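Side-chain contacts in exotoxin A (Pseudomonas aeruginosa, PDB 1IKP), which transfers ADP-ribose from NAD to a host protein, by textbook account elongation factor 2, and carries binding and targeting domains that probably deliver the catalytic part: residues Pro110-Val115 / Pro268-Thr273; Ala210-Asn215 / Glu430-Val435; His275-Gly280 / Cys287-Gln292. The protein carries 2 engineered substitutions. All coordinates share one frame; numbering follows the deposited sequence.

Interaction 1. Residues Pro110-Val115 / Pro268-Thr273; sequences PSNIKV and PLETFT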
loop_
_atom_site.group_PDB
_atom_site.type_symbol
_atom_site.label_atom_id
_atom_site.label_comp_id
_atom_site.label_asym_id
_atom_site.label_seq_id
_atom_site.Cartn_x
_atom_site.Cartn_y
_atom_site.Cartn_z
ATOM N N PRO A 110 -16.094 0.829 5.055
ATOM C CA PRO A 110 -15.567 1.144 3.731
ATOM C C PRO A 110 -16.787 0.882 2.825
ATOM O O PRO A 110 -17.661 0.092 3.179
ATOM C CB PRO A 110 -14.495 0.077 3.529
ATOM C CG PRO A 110 -14.000 -0.172 4.923
ATOM C CD PRO A 110 -15.257 -0.186 5.732
ATOM N N SER A 111 -16.839 1.523 1.665
ATOM C CA SER A 111 -17.976 1.336 0.763
ATOM C C SER A 111 -17.704 0.375 -0.394
ATOM O O SER A 111 -18.279 0.505 -1.469
ATOM C CB SER A 111 -18.432 2.701 0.223
ATOM O OG SER A 111 -17.386 3.448 -0.372
ATOM N N ASN A 112 -16.849 -0.613 -0.155
ATOM C CA ASN A 112 -16.500 -1.576 -1.178
ATOM C C ASN A 112 -16.496 -2.983 -0.613
ATOM O O ASN A 112 -16.580 -3.183 0.607
ATOM C CB ASN A 112 -15.106 -1.257 -1.755
ATOM C CG ASN A 112 -14.006 -1.255 -0.698
ATOM O OD1 ASN A 112 -13.585 -2.305 -0.193
ATOM N ND2 ASN A 112 -13.528 -0.056 -0.355
ATOM N N ILE A 113 -16.447 -3.948 -1.523
ATOM C CA ILE A 113 -16.290 -5.347 -1.118
ATOM C C ILE A 113 -14.918 -5.819 -1.605
ATOM O O ILE A 113 -14.289 -5.192 -2.479
ATOM C CB ILE A 113 -17.345 -6.315 -1.733
ATOM C CG1 ILE A 113 -17.201 -6.408 -3.249
ATOM C CG2 ILE A 113 -18.703 -5.958 -1.250
ATOM C CD1 ILE A 113 -18.043 -7.549 -3.836
ATOM N N LYS A 114 -14.448 -6.925 -1.011
ATOM C CA LYS A 114 -13.201 -7.547 -1.469
ATOM C C LYS A 114 -13.619 -8.878 -2.068
ATOM O O LYS A 114 -14.585 -9.492 -1.610
ATOM C CB LYS A 114 -12.229 -7.866 -0.326
ATOM C CG LYS A 114 -11.815 -6.678 0.509
ATOM C CD LYS A 114 -11.249 -5.549 -0.334
ATOM C CE LYS A 114 -10.701 -4.428 0.562
ATOM N NZ LYS A 114 -10.811 -3.160 -0.164
ATOM N N VAL A 115 -12.898 -9.300 -3.098
ATOM C CA VAL A 115 -13.152 -10.588 -3.740
ATOM C C VAL A 115 -11.805 -11.278 -3.932
ATOM O O VAL A 115 -10.819 -10.640 -4.322
ATOM C CB VAL A 115 -13.828 -10.400 -5.129
ATOM C CG1 VAL A 115 -14.099 -11.779 -5.781
ATOM C CG2 VAL A 115 -15.131 -9.645 -4.966
ATOM N N PRO A 268 -6.074 5.918 2.931
ATOM C CA PRO A 268 -6.279 4.693 2.145
ATOM C C PRO A 268 -6.502 4.972 0.662
ATOM O O PRO A 268 -7.233 5.898 0.298
ATOM C CB PRO A 268 -7.515 4.062 2.791
ATOM C CG PRO A 268 -7.498 4.601 4.168
ATOM C CD PRO A 268 -7.077 6.031 3.998
ATOM N N LEU A 269 -5.877 4.166 -0.183
ATOM C CA LEU A 269 -6.020 4.311 -1.609
ATOM C C LEU A 269 -7.491 4.239 -2.017
ATOM O O LEU A 269 -7.968 5.059 -2.811
ATOM C CB LEU A 269 -5.227 3.222 -2.323
ATOM C CG LEU A 269 -5.236 3.268 -3.853
ATOM C CD1 LEU A 269 -4.377 4.431 -4.318
ATOM C CD2 LEU A 269 -4.693 1.973 -4.419
ATOM N N GLU A 270 -8.229 3.287 -1.449
ATOM C CA GLU A 270 -9.633 3.105 -1.806
ATOM C C GLU A 270 -10.569 4.256 -1.390
ATOM O O GLU A 270 -11.743 4.280 -1.764
ATOM C CB GLU A 270 -10.130 1.742 -1.288
ATOM C CG GLU A 270 -10.050 1.571 0.213
ATOM C CD GLU A 270 -10.273 0.111 0.659
ATOM O OE1 GLU A 270 -11.230 -0.124 1.400
ATOM O OE2 GLU A 270 -9.476 -0.768 0.276
ATOM N N THR A 271 -10.060 5.221 -0.635
ATOM C CA THR A 271 -10.864 6.369 -0.258
ATOM C C THR A 271 -11.111 7.178 -1.535
ATOM O O THR A 271 -12.155 7.820 -1.702
ATOM C CB THR A 271 -10.113 7.227 0.766
ATOM O OG1 THR A 271 -10.143 6.557 2.034
ATOM C CG2 THR A 271 -10.739 8.612 0.887
ATOM N N PHE A 272 -10.164 7.102 -2.457
ATOM C CA PHE A 272 -10.270 7.848 -3.711
ATOM C C PHE A 272 -11.112 7.206 -4.806
ATOM O O PHE A 272 -11.340 7.814 -5.856
ATOM C CB PHE A 272 -8.870 8.165 -4.214
ATOM C CG PHE A 272 -8.090 9.014 -3.254
ATOM C CD1 PHE A 272 -8.359 10.379 -3.141
ATOM C CD2 PHE A 272 -7.154 8.444 -2.400
ATOM C CE1 PHE A 272 -7.711 11.167 -2.180
ATOM C CE2 PHE A 272 -6.494 9.221 -1.429
ATOM C CZ PHE A 272 -6.779 10.591 -1.323
ATOM N N THR A 273 -11.566 5.978 -4.569
ATOM C CA THR A 273 -12.416 5.275 -5.524
ATOM C C THR A 273 -13.836 5.201 -4.974
ATOM O O THR A 273 -14.712 4.558 -5.577
ATOM C CB THR A 273 -11.896 3.838 -5.815
ATOM O OG1 THR A 273 -11.538 3.193 -4.592
ATOM C CG2 THR A 273 -10.703 3.877 -6.750
HETATM O O HOH W 1 -13.997 2.647 -1.238
#
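The carboxylate of Glu-270 reaches across to the amide of Asn-112 and the ammonium group of Lys-114. Asn-112 and Glu-270 meet at about a right angle, and their amide and carboxylate planes are 79° apart. Asn-112 ND2 donates to Glu-270 OE1 over 2.9 Å. This oxygen lies nearly in the amide plane, but the nitrogen stands above the carboxylate plane. Lys-114 arrives from the opposite direction to Glu-270. Its NZ forms a salt bridge with Glu-270 OE2 at 2.8 Å, on the syn side, though tilted out of the carboxylate plane. The lysine chain bends at chi2 (-54°), then runs out straight, which brings its end towards the acid. Lys-114 NZ also donates to Asn-112 OD1 at 2.9 Å. Amide, ammonium and carboxylate therefore form a closed ring of three bonds.

Lys-114 and Asn-112 lie on strand 112-120, in the large sheet of the receptor-binding domain, a lectin-like beta fold of the concanavalin clan. Glu-270 belongs to the 3-10 turn 269-271 of the targeting domain, so the salt bridge joins two domains. Glu-270 turns its CG in over its own backbone (chi1 61°) and then extends to the carboxylate.

The second partner of Asn-112 ND2 is water 1, 2.9 Å away. The water passes a hydrogen to Glu-270 O at 2.8 Å. Pro-110 CB rests 3.9 Å from Glu-270 OE1. Within the binding domain, Thr-134 OG1 also bonds Lys-114 NZ, and Trp-190 NE1 bonds Asn-112 OD1.

Interaction 2. Residues Ala210-Asn215 / Glu430-Val435; sequences AQQRCN and EERGYV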
loop_
_atom_site.group_PDB
_atom_site.type_symbol
_atom_site.label_atom_id
_atom_site.label_comp_id
_atom_site.label_asym_id
_atom_site.label_seq_id
_atom_site.Cartn_x
_atom_site.Cartn_y
_atom_site.Cartn_z
ATOM N N ALA A 210 3.729 -13.024 4.755
ATOM C CA ALA A 210 4.334 -11.745 5.123
ATOM C C ALA A 210 5.601 -11.981 5.922
ATOM O O ALA A 210 6.404 -11.069 6.091
ATOM C CB ALA A 210 3.348 -10.894 5.926
ATOM N N GLN A 211 5.773 -13.220 6.387
ATOM C CA GLN A 211 6.932 -13.626 7.186
ATOM C C GLN A 211 6.972 -12.870 8.509
ATOM O O GLN A 211 8.040 -12.630 9.082
ATOM C CB GLN A 211 8.225 -13.411 6.397
ATOM C CG GLN A 211 8.370 -14.375 5.228
ATOM C CD GLN A 211 9.652 -14.185 4.440
ATOM O OE1 GLN A 211 10.647 -13.652 4.950
ATOM N NE2 GLN A 211 9.646 -14.634 3.191
ATOM N N GLN A 212 5.790 -12.515 8.994
ATOM C CA GLN A 212 5.641 -11.785 10.243
ATOM C C GLN A 212 4.248 -11.982 10.818
ATOM O O GLN A 212 3.294 -12.203 10.077
ATOM C CB GLN A 212 5.898 -10.296 10.010
ATOM C CG GLN A 212 5.675 -9.443 11.237
ATOM C CD GLN A 212 6.676 -8.320 11.340
ATOM O OE1 GLN A 212 6.744 -7.449 10.471
ATOM N NE2 GLN A 212 7.470 -8.335 12.405
ATOM N N ARG A 213 4.138 -11.895 12.141
ATOM C CA ARG A 213 2.873 -12.069 12.853
ATOM C C ARG A 213 1.867 -10.989 12.501
ATOM O O ARG A 213 2.247 -9.879 12.148
ATOM C CB ARG A 213 3.099 -12.017 14.367
ATOM C CG ARG A 213 3.981 -13.103 14.949
ATOM C CD ARG A 213 3.278 -14.450 14.990
ATOM N NE ARG A 213 3.828 -15.307 16.037
ATOM C CZ ARG A 213 5.107 -15.659 16.129
ATOM N NH1 ARG A 213 5.986 -15.230 15.230
ATOM N NH2 ARG A 213 5.511 -16.433 17.126
ATOM N N CYS A 214 0.582 -11.312 12.615
ATOM C CA CYS A 214 -0.468 -10.337 12.337
ATOM C C CYS A 214 -0.332 -9.141 13.269
ATOM O O CYS A 214 -0.549 -7.998 12.866
ATOM C CB CYS A 214 -1.842 -10.976 12.520
ATOM S SG CYS A 214 -2.340 -12.030 11.119
ATOM N N ASN A 215 0.030 -9.419 14.520
ATOM C CA ASN A 215 0.211 -8.382 15.529
ATOM C C ASN A 215 -0.876 -7.317 15.438
ATOM O O ASN A 215 -0.592 -6.128 15.277
ATOM C CB ASN A 215 1.594 -7.746 15.368
ATOM C CG ASN A 215 1.880 -6.701 16.424
ATOM O OD1 ASN A 215 1.645 -6.922 17.613
ATOM N ND2 ASN A 215 2.398 -5.557 15.997
ATOM N N GLU A 430 14.268 -2.337 18.186
ATOM C CA GLU A 430 15.291 -3.356 18.410
ATOM C C GLU A 430 14.642 -4.730 18.569
ATOM O O GLU A 430 15.129 -5.711 18.018
ATOM C CB GLU A 430 16.109 -3.016 19.656
ATOM C CG GLU A 430 16.990 -1.803 19.504
ATOM C CD GLU A 430 17.865 -1.562 20.719
ATOM O OE1 GLU A 430 17.329 -1.467 21.839
ATOM O OE2 GLU A 430 19.098 -1.466 20.541
ATOM N N GLU A 431 13.533 -4.785 19.311
ATOM C CA GLU A 431 12.838 -6.052 19.530
ATOM C C GLU A 431 12.317 -6.645 18.223
ATOM O O GLU A 431 12.168 -7.869 18.108
ATOM C CB GLU A 431 11.673 -5.860 20.515
ATOM C CG GLU A 431 12.105 -5.438 21.906
ATOM C CD GLU A 431 12.827 -6.539 22.661
ATOM O OE1 GLU A 431 13.348 -6.259 23.763
ATOM O OE2 GLU A 431 12.868 -7.684 22.157
ATOM N N ARG A 432 11.997 -5.777 17.256
ATOM C CA ARG A 432 11.511 -6.218 15.945
ATOM C C ARG A 432 12.644 -6.408 14.931
ATOM O O ARG A 432 12.414 -6.583 13.743
ATOM C CB ARG A 432 10.459 -5.240 15.422
ATOM C CG ARG A 432 9.071 -5.419 16.056
ATOM C CD ARG A 432 8.322 -6.608 15.442
ATOM N NE ARG A 432 7.969 -6.353 14.043
ATOM C CZ ARG A 432 6.970 -5.575 13.639
ATOM N NH1 ARG A 432 6.189 -4.964 14.519
ATOM N NH2 ARG A 432 6.752 -5.397 12.339
ATOM N N GLY A 433 13.877 -6.363 15.423
ATOM C CA GLY A 433 15.013 -6.598 14.558
ATOM C C GLY A 433 15.499 -5.435 13.716
ATOM O O GLY A 433 16.169 -5.666 12.720
ATOM N N TYR A 434 15.163 -4.199 14.098
ATOM C CA TYR A 434 15.614 -3.010 13.359
ATOM C C TYR A 434 16.817 -2.369 14.023
ATOM O O TYR A 434 17.027 -2.532 15.232
ATOM C CB TYR A 434 14.488 -1.974 13.257
ATOM C CG TYR A 434 13.429 -2.351 12.279
ATOM C CD1 TYR A 434 12.394 -3.190 12.671
ATOM C CD2 TYR A 434 13.438 -1.876 10.969
ATOM C CE1 TYR A 434 11.394 -3.549 11.782
ATOM C CE2 TYR A 434 12.436 -2.223 10.078
ATOM C CZ TYR A 434 11.422 -3.060 10.493
ATOM O OH TYR A 434 10.398 -3.395 9.645
ATOM N N VAL A 435 17.585 -1.626 13.220
ATOM C CA VAL A 435 18.784 -0.951 13.691
ATOM C C VAL A 435 18.846 0.471 13.105
ATOM O O VAL A 435 18.487 0.705 11.947
ATOM C CB VAL A 435 20.046 -1.775 13.305
ATOM C CG1 VAL A 435 20.102 -1.996 11.815
ATOM C CG2 VAL A 435 21.297 -1.048 13.754
HETATM O O HOH W 2 9.653 -6.010 10.290
#
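Arg-432 crosses to Gln-212, and these two side chains carry most of this contact. The CB of Arg-432 lies in the plane of the Tyr-434 ring, at the edge. CG stands anti to the carbonyl carbon (chi1 -78°). The chain then bends at chi2 and again at chi3, so the guanidinium folds over towards the loop 210-215. The CD of the arginine comes alongside the glutamine amide. Arg-432 NE is 2.6 Å from Gln-212 NE2. Both are donors, so this approach is not a hydrogen bond, and the placement of the glutamine amide is doubtful. CZ lies near the same amide nitrogen as modelled. At the tip, Arg-432 NH2 points to Gln-212 OE1 over 2.8 Å, but the N-H...O angle is 124°. This bond is weak, and it shares the doubt about the amide. The other branch, Arg-432 NH1, is 4.1 Å from Asn-215 ND2. The amide of Gln-212 and the guanidinium are 89° apart, nearly perpendicular.

Water 2 adds a second link, for the amide as modelled. It donates to Gln-212 OE1 at 3.3 Å and also bonds Tyr-434 OH, 2.8 Å away.

Gln-212 is presented by a loop after helix 205-210. In that loop Cys-214 is tied to Cys-197 by a disulfide. Glu-399 makes a long, weak ion pair with Arg-432 NH2, and Phe-400 meets the Tyr-434 ring edge-to-face.

This is a surface contact between the receptor-binding and catalytic domains. On the catalytic side, Arg-432 follows helix 419-431 and precedes strand 434-442. Gly-433, with positive phi, is the C-prime residue of a Schellman motif that ends this helix, with Tyr-434 N bonded to Leu-429 O and Gly-433 N to Glu-430 O.

Interaction 3. Residues His275-Gly280 / Cys287-Gln292; sequences HRQPRG and CGYPVQ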
loop_
_atom_site.group_PDB
_atom_site.type_symbol
_atom_site.label_atom_id
_atom_site.label_comp_id
_atom_site.label_asym_id
_atom_site.label_seq_id
_atom_site.Cartn_x
_atom_site.Cartn_y
_atom_site.Cartn_z
ATOM N N HIS A 275 -17.699 5.783 -4.022
ATOM C CA HIS A 275 -18.882 6.205 -4.777
ATOM C C HIS A 275 -19.240 7.636 -4.367
ATOM O O HIS A 275 -19.641 8.456 -5.198
ATOM C CB HIS A 275 -20.034 5.247 -4.459
ATOM C CG HIS A 275 -21.322 5.572 -5.153
ATOM N ND1 HIS A 275 -21.416 5.747 -6.515
ATOM C CD2 HIS A 275 -22.582 5.667 -4.672
ATOM C CE1 HIS A 275 -22.683 5.933 -6.847
ATOM N NE2 HIS A 275 -23.410 5.888 -5.745
ATOM N N ARG A 276 -19.096 7.933 -3.083
ATOM C CA ARG A 276 -19.392 9.274 -2.594
ATOM C C ARG A 276 -18.215 9.774 -1.780
ATOM O O ARG A 276 -17.727 9.070 -0.900
ATOM C CB ARG A 276 -20.672 9.250 -1.763
ATOM C CG ARG A 276 -21.822 8.678 -2.562
ATOM C CD ARG A 276 -23.184 9.119 -2.083
ATOM N NE ARG A 276 -24.193 8.691 -3.046
ATOM C CZ ARG A 276 -25.501 8.856 -2.900
ATOM N NH1 ARG A 276 -25.983 9.448 -1.815
ATOM N NH2 ARG A 276 -26.326 8.428 -3.847
ATOM N N GLN A 277 -17.745 10.975 -2.117
ATOM C CA GLN A 277 -16.604 11.593 -1.443
ATOM C C GLN A 277 -16.916 12.028 -0.022
ATOM O O GLN A 277 -17.880 12.755 0.212
ATOM C CB GLN A 277 -16.127 12.834 -2.202
ATOM C CG GLN A 277 -15.410 12.586 -3.510
ATOM C CD GLN A 277 -14.849 13.871 -4.097
ATOM O OE1 GLN A 277 -14.046 14.559 -3.463
ATOM N NE2 GLN A 277 -15.273 14.205 -5.310
ATOM N N PRO A 278 -16.100 11.593 0.949
ATOM C CA PRO A 278 -16.338 11.988 2.343
ATOM C C PRO A 278 -16.080 13.495 2.437
ATOM O O PRO A 278 -15.255 14.024 1.694
ATOM C CB PRO A 278 -15.293 11.184 3.115
ATOM C CG PRO A 278 -15.054 9.984 2.236
ATOM C CD PRO A 278 -15.022 10.594 0.862
ATOM N N ARG A 279 -16.772 14.183 3.340
ATOM C CA ARG A 279 -16.586 15.626 3.482
ATOM C C ARG A 279 -16.189 16.027 4.900
ATOM O O ARG A 279 -16.530 15.344 5.868
ATOM C CB ARG A 279 -17.869 16.376 3.107
ATOM C CG ARG A 279 -18.588 15.854 1.872
ATOM C CD ARG A 279 -19.330 14.561 2.177
ATOM N NE ARG A 279 -20.087 14.073 1.028
ATOM C CZ ARG A 279 -20.792 12.947 1.025
ATOM N NH1 ARG A 279 -20.839 12.190 2.112
ATOM N NH2 ARG A 279 -21.452 12.578 -0.064
ATOM N N GLY A 280 -15.463 17.139 5.008
ATOM C CA GLY A 280 -15.049 17.639 6.310
ATOM C C GLY A 280 -13.706 17.165 6.832
ATOM O O GLY A 280 -13.005 17.925 7.507
ATOM N N CYS A 287 -4.873 17.796 2.463
ATOM C CA CYS A 287 -3.825 17.065 1.767
ATOM C C CYS A 287 -4.338 16.171 0.643
ATOM O O CYS A 287 -3.930 16.327 -0.500
ATOM C CB CYS A 287 -3.033 16.209 2.763
ATOM S SG CYS A 287 -1.499 15.431 2.126
ATOM N N GLY A 288 -5.215 15.228 0.989
ATOM C CA GLY A 288 -5.748 14.273 0.023
ATOM C C GLY A 288 -6.262 14.798 -1.303
ATOM O O GLY A 288 -5.685 14.526 -2.352
ATOM N N TYR A 289 -7.350 15.557 -1.259
ATOM C CA TYR A 289 -7.919 16.094 -2.489
ATOM C C TYR A 289 -6.969 17.083 -3.176
ATOM O O TYR A 289 -6.844 17.065 -4.394
ATOM C CB TYR A 289 -9.286 16.735 -2.186
ATOM C CG TYR A 289 -10.328 15.736 -1.700
ATOM C CD1 TYR A 289 -11.201 16.057 -0.659
ATOM C CD2 TYR A 289 -10.432 14.466 -2.271
ATOM C CE1 TYR A 289 -12.145 15.135 -0.193
ATOM C CE2 TYR A 289 -11.374 13.538 -1.813
ATOM C CZ TYR A 289 -12.223 13.879 -0.773
ATOM O OH TYR A 289 -13.134 12.953 -0.297
ATOM N N PRO A 290 -6.295 17.966 -2.406
ATOM C CA PRO A 290 -5.378 18.897 -3.071
ATOM C C PRO A 290 -4.272 18.168 -3.846
ATOM O O PRO A 290 -3.954 18.537 -4.974
ATOM C CB PRO A 290 -4.827 19.721 -1.912
ATOM C CG PRO A 290 -6.011 19.816 -0.997
ATOM C CD PRO A 290 -6.539 18.381 -1.012
ATOM N N VAL A 291 -3.701 17.123 -3.247
ATOM C CA VAL A 291 -2.643 16.379 -3.923
ATOM C C VAL A 291 -3.176 15.625 -5.141
ATOM O O VAL A 291 -2.521 15.584 -6.184
ATOM C CB VAL A 291 -1.948 15.402 -2.935
ATOM C CG1 VAL A 291 -1.087 14.396 -3.695
ATOM C CG2 VAL A 291 -1.064 16.189 -1.969
ATOM N N GLN A 292 -4.354 15.017 -4.992
ATOM C CA GLN A 292 -4.985 14.286 -6.083
ATOM C C GLN A 292 -5.191 15.248 -7.259
ATOM O O GLN A 292 -4.813 14.947 -8.395
ATOM C CB GLN A 292 -6.335 13.714 -5.618
ATOM C CG GLN A 292 -7.083 12.910 -6.682
ATOM C CD GLN A 292 -8.459 12.446 -6.220
ATOM O OE1 GLN A 292 -8.979 11.437 -6.704
ATOM N NE2 GLN A 292 -9.054 13.176 -5.292
#
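The ring of Tyr-289 carries the amide oxygen of Gln-277 on one face. Gln-277 OE1 sits 3.2 Å above the ring plane, shifted towards the rim, and is 3.3 Å from both CE2 and CZ of Tyr-289. The amide is turned 65° to the ring, so this is an oxygen over a face and not a flat stack. At the edge, in the ring plane, lie Pro-278 O and Gln-292 NE2.

The Tyr-289 hydroxyl OH donates to Pro-278 O over 3.1 Å. The donor is in the carbonyl plane, on a lone pair, with a C=O...O angle of 134°. Pro-278 CD touches Tyr-289 OH at 3.2 Å, and Gln-277 CB is 3.5 Å from it. The loop thus meets the phenol end with one hydrogen bond and two carbon contacts.

The side chains of Gln-277 and Tyr-289 run antiparallel, one alongside the other. The glutamine has CG anti to its carbonyl carbon (chi1 -72°) and an extended chain beyond, which carries OE1 back over the ring. The phenol in turn reaches out from the helix to the loop.

Tyr-289 stands on helix 282-300 of the targeting domain, a bundle of helices. The helix is kinked where Pro-290 N makes no bond to the preceding turn. The loop 275-280 leads into this same helix, so the tyrosine bonds back to the approach of its own helix. Leu-284, near the start of the helix, packs against both Pro-278 and Tyr-289. Val-291 faces helices 255-265 and 333-351, and the disulfide Cys-265 to Cys-287 ties helix 255-265 to helix 282-300.

In the fold
Interactions 1 and 3 are neighbours, with centres about 13 Å apart. Both use the connection between helices 255-265 and 282-300, and Phe-272 of interaction 1 packs on Gly-288, Tyr-289 and Gln-292 of interaction 3. Interaction 1 is partly buried and charged, and joins the binding and targeting domains. Interaction 3 lies at the surface within the targeting domain and relies on a tyrosine ring and one hydroxyl bond. Interaction 2 is also at the surface, with its centre about 27 Å from that of interaction 1. It joins the binding and catalytic domains through a weak arginine-amide bond and a water, without the salt bridge of interaction 1.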